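Local coordinates for ribosomal-protein-serine acetyltransferase, putative (Vibrio cholerae O1 biovar eltor, PDB 2FCK) that probably acetylates the N-terminal serine or alanine of a protein, as a putative ribosomal-protein acetyltransferase of the GNAT family, at residues F73-R78 with T82-V87. Numbering follows the deposited sequence. Where two conformers were deposited one is given.
Sequences FGVFER and TLVGMV
The carbonyl oxygen of Val75 takes an almost straight hydrogen bond from Val84 N, 2.8 Å long, with 177° at the hydrogen. Leu83 CA adds a CA-H...O contact to the same oxygen. Val75 N in turn bonds Gly85 O at 2.8 Å, but from 38° above that carbonyl plane. Val75 thus faces two residues, Val84 and Gly85, while Gly74 pairs with Met86 and Phe76 with Leu83. This one extra residue makes a beta bulge at Val84 and Gly85 in the second strand. The strands 71-77 and 83-93 form an antiparallel hairpin of the GNAT fold, flanked by strands 15-18 and 98-105. Phe73 and Val87 form a hydrogen-bonded pair; Phe73 N reaches Val87 O at 2.9 Å. That oxygen also lies at the edge of the Phe73 ring, in its plane. Near the turn, Glu77 N bonds Thr82 O at 2.9 Å.

The two methyls of Val75 are split between two valines. Val75 CG1, anti to the backbone N, meets Val84 CG2 at 3.5 Å, a close fit. Val75 CG2 meets Val87 CG2 at 4.1 Å. Ala118 of helix 114-129 packs on both Val75 and Val87. Phe76 and Leu83 occupy the other face of the sheet. With Leu83 CG anti to the backbone N (chi1 -180°) and chi2 turned to near plus sixty degrees, CD1 lies over one face of the Phe76 ring. In this CH-pi contact Leu83 CD1 is 3.9 Å from the Phe76 ring centroid, offset toward the rim. Arg18 makes a cation-pi contact with the same ring. Glu77 and Thr82 run alongside each other, pointing the same way. The Glu77 carboxylate bonds elsewhere: OE2 to Tyr114 OH and OE1 to Thr80 OG1 in the turn.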
ATOM      1  N   PHE A  73     -13.223 -12.531  -2.264  1.00 39.57           N
ATOM      2  CA  PHE A  73     -14.272 -13.427  -1.825  1.00 40.30           C
ATOM      3  C   PHE A  73     -15.575 -13.132  -2.547  1.00 40.60           C
ATOM      4  O   PHE A  73     -16.104 -11.991  -2.490  1.00 40.04           O
ATOM      5  CB  PHE A  73     -14.575 -13.238  -0.338  1.00 41.12           C
ATOM      6  CG  PHE A  73     -13.423 -13.560   0.579  1.00 41.12           C
ATOM      7  CD1 PHE A  73     -12.458 -12.593   0.872  1.00 44.03           C
ATOM      8  CD2 PHE A  73     -13.375 -14.808   1.234  1.00 41.03           C
ATOM      9  CE1 PHE A  73     -11.410 -12.869   1.760  1.00 43.73           C
ATOM     10  CE2 PHE A  73     -12.321 -15.080   2.120  1.00 43.31           C
ATOM     11  CZ  PHE A  73     -11.354 -14.123   2.386  1.00 42.55           C
ATOM     12  N   GLY A  74     -16.132 -14.148  -3.196  1.00 40.44           N
ATOM     13  CA  GLY A  74     -17.541 -14.050  -3.564  1.00 39.36           C
ATOM     14  C   GLY A  74     -18.382 -14.086  -2.285  1.00 40.58           C
ATOM     15  O   GLY A  74     -18.081 -14.821  -1.318  1.00 40.98           O
ATOM     16  N   VAL A  75     -19.452 -13.323  -2.279  1.00 39.62           N
ATOM     17  CA  VAL A  75     -20.368 -13.346  -1.131  1.00 41.27           C
ATOM     18  C   VAL A  75     -21.632 -14.077  -1.559  1.00 41.90           C
ATOM     19  O   VAL A  75     -22.350 -13.592  -2.442  1.00 40.89           O
ATOM     20  CB  VAL A  75     -20.699 -11.895  -0.651  1.00 41.16           C
ATOM     21  CG1 VAL A  75     -21.716 -11.907   0.560  1.00 41.27           C
ATOM     22  CG2 VAL A  75     -19.400 -11.137  -0.256  1.00 44.19           C
ATOM     23  N   PHE A  76     -21.866 -15.249  -0.947  1.00 41.05           N
ATOM     24  CA  PHE A  76     -23.014 -16.078  -1.280  1.00 42.25           C
ATOM     25  C   PHE A  76     -24.019 -16.144  -0.133  1.00 43.90           C
ATOM     26  O   PHE A  76     -23.652 -16.351   1.015  1.00 43.20           O
ATOM     27  CB  PHE A  76     -22.565 -17.486  -1.608  1.00 41.66           C
ATOM     28  CG  PHE A  76     -21.687 -17.590  -2.811  1.00 42.20           C
ATOM     29  CD1 PHE A  76     -20.307 -17.421  -2.697  1.00 40.72           C
ATOM     30  CD2 PHE A  76     -22.236 -17.884  -4.067  1.00 42.95           C
ATOM     31  CE1 PHE A  76     -19.481 -17.539  -3.823  1.00 39.62           C
ATOM     32  CE2 PHE A  76     -21.405 -17.997  -5.207  1.00 42.21           C
ATOM     33  CZ  PHE A  76     -20.032 -17.826  -5.086  1.00 38.18           C
ATOM     34  N   GLU A  77     -25.297 -16.017  -0.486  1.00 44.30           N
ATOM     35  CA  GLU A  77     -26.375 -16.174   0.466  1.00 46.61           C
ATOM     36  C   GLU A  77     -26.423 -17.654   0.826  1.00 46.08           C
ATOM     37  O   GLU A  77     -26.422 -18.523  -0.045  1.00 46.11           O
ATOM     38  CB  GLU A  77     -27.672 -15.692  -0.201  1.00 47.08           C
ATOM     39  CG  GLU A  77     -28.890 -15.610   0.660  1.00 52.64           C
ATOM     40  CD  GLU A  77     -29.994 -14.908  -0.106  1.00 57.64           C
ATOM     41  OE1 GLU A  77     -30.285 -15.319  -1.257  1.00 59.30           O
ATOM     42  OE2 GLU A  77     -30.538 -13.923   0.415  1.00 59.49           O
ATOM     43  N   ARG A  78     -26.404 -17.951   2.119  1.00 46.58           N
ATOM     44  CA  ARG A  78     -26.144 -19.299   2.564  1.00 48.36           C
ATOM     45  C   ARG A  78     -27.312 -20.205   2.163  1.00 50.52           C
ATOM     46  O   ARG A  78     -27.091 -21.297   1.704  1.00 50.14           O
ATOM     47  CB  ARG A  78     -25.931 -19.359   4.077  1.00 47.88           C
ATOM     48  CG  ARG A  78     -24.614 -18.799   4.554  1.00 47.72           C
ATOM     49  CD  ARG A  78     -24.477 -18.889   6.059  1.00 44.83           C
ATOM     50  NE  ARG A  78     -24.280 -20.281   6.483  1.00 46.11           N
ATOM     51  CZ  ARG A  78     -24.370 -20.703   7.744  1.00 46.87           C
ATOM     52  NH1 ARG A  78     -24.708 -19.856   8.707  1.00 42.61           N
ATOM     53  NH2 ARG A  78     -24.155 -21.995   8.029  1.00 47.35           N
ATOM     54  N   THR A  82     -27.050 -17.940  -3.771  1.00 48.35           N
ATOM     55  CA  THR A  82     -26.906 -16.946  -4.820  1.00 47.82           C
ATOM     56  C   THR A  82     -25.793 -15.993  -4.506  1.00 46.38           C
ATOM     57  O   THR A  82     -25.582 -15.653  -3.363  1.00 44.11           O
ATOM     58  CB  THR A  82     -28.188 -16.229  -5.236  1.00 49.63           C
ATOM     59  OG1 THR A  82     -28.222 -14.869  -4.826  1.00 53.65           O
ATOM     60  CG2 THR A  82     -29.402 -16.973  -4.802  1.00 48.79           C
ATOM     61  N   LEU A  83     -25.066 -15.620  -5.548  1.00 45.15           N
ATOM     62  CA  LEU A  83     -23.981 -14.658  -5.400  1.00 43.52           C
ATOM     63  C   LEU A  83     -24.529 -13.259  -5.301  1.00 44.10           C
ATOM     64  O   LEU A  83     -25.231 -12.801  -6.210  1.00 43.30           O
ATOM     65  CB  LEU A  83     -23.075 -14.772  -6.624  1.00 44.29           C
ATOM     66  CG  LEU A  83     -21.856 -13.873  -6.715  1.00 43.27           C
ATOM     67  CD1 LEU A  83     -20.854 -14.168  -5.594  1.00 44.19           C
ATOM     68  CD2 LEU A  83     -21.228 -14.086  -8.121  1.00 45.39           C
ATOM     69  N   VAL A  84     -24.192 -12.545  -4.228  1.00 42.88           N
ATOM     70  CA  VAL A  84     -24.750 -11.180  -4.009  1.00 43.43           C
ATOM     71  C   VAL A  84     -23.756 -10.053  -4.200  1.00 42.72           C
ATOM     72  O   VAL A  84     -24.123  -8.863  -4.236  1.00 43.02           O
ATOM     73  CB  VAL A  84     -25.426 -11.012  -2.596  1.00 44.42           C
ATOM     74  CG1 VAL A  84     -26.442 -12.115  -2.369  1.00 45.32           C
ATOM     75  CG2 VAL A  84     -24.397 -10.983  -1.494  1.00 45.41           C
ATOM     76  N   GLY A  85     -22.484 -10.428  -4.364  1.00 42.61           N
ATOM     77  CA  GLY A  85     -21.430  -9.422  -4.469  1.00 41.36           C
ATOM     78  C   GLY A  85     -20.073  -9.994  -4.117  1.00 40.98           C
ATOM     79  O   GLY A  85     -19.886 -11.237  -4.114  1.00 40.18           O
HETATM   80  N   MSE A  86     -19.121  -9.099  -3.848  0.70 40.71           N
HETATM   81  CA  MSE A  86     -17.756  -9.532  -3.494  0.70 40.68           C
HETATM   82  C   MSE A  86     -17.199  -8.564  -2.460  0.70 41.47           C
HETATM   83  O   MSE A  86     -17.544  -7.364  -2.448  0.70 41.29           O
HETATM   84  CB  MSE A  86     -16.870  -9.565  -4.727  0.70 40.61           C
HETATM   85  CG  MSE A  86     -17.243 -10.674  -5.709  0.70 38.11           C
HETATM   86 SE   MSE A  86     -15.869 -10.767  -7.124  0.70 47.29          SE
HETATM   87  CE  MSE A  86     -14.626 -11.904  -6.127  0.70 43.90           C
ATOM     88  N   VAL A  87     -16.356  -9.091  -1.586  1.00 40.36           N
ATOM     89  CA  VAL A  87     -15.527  -8.269  -0.710  1.00 39.64           C
ATOM     90  C   VAL A  87     -14.109  -8.786  -0.888  1.00 40.42           C
ATOM     91  O   VAL A  87     -13.904 -10.003  -1.060  1.00 39.41           O
ATOM     92  CB  VAL A  87     -15.985  -8.326   0.788  1.00 39.20           C
ATOM     93  CG1 VAL A  87     -17.396  -7.655   0.968  1.00 39.28           C
ATOM     94  CG2 VAL A  87     -15.918  -9.787   1.361  1.00 39.97           C
TER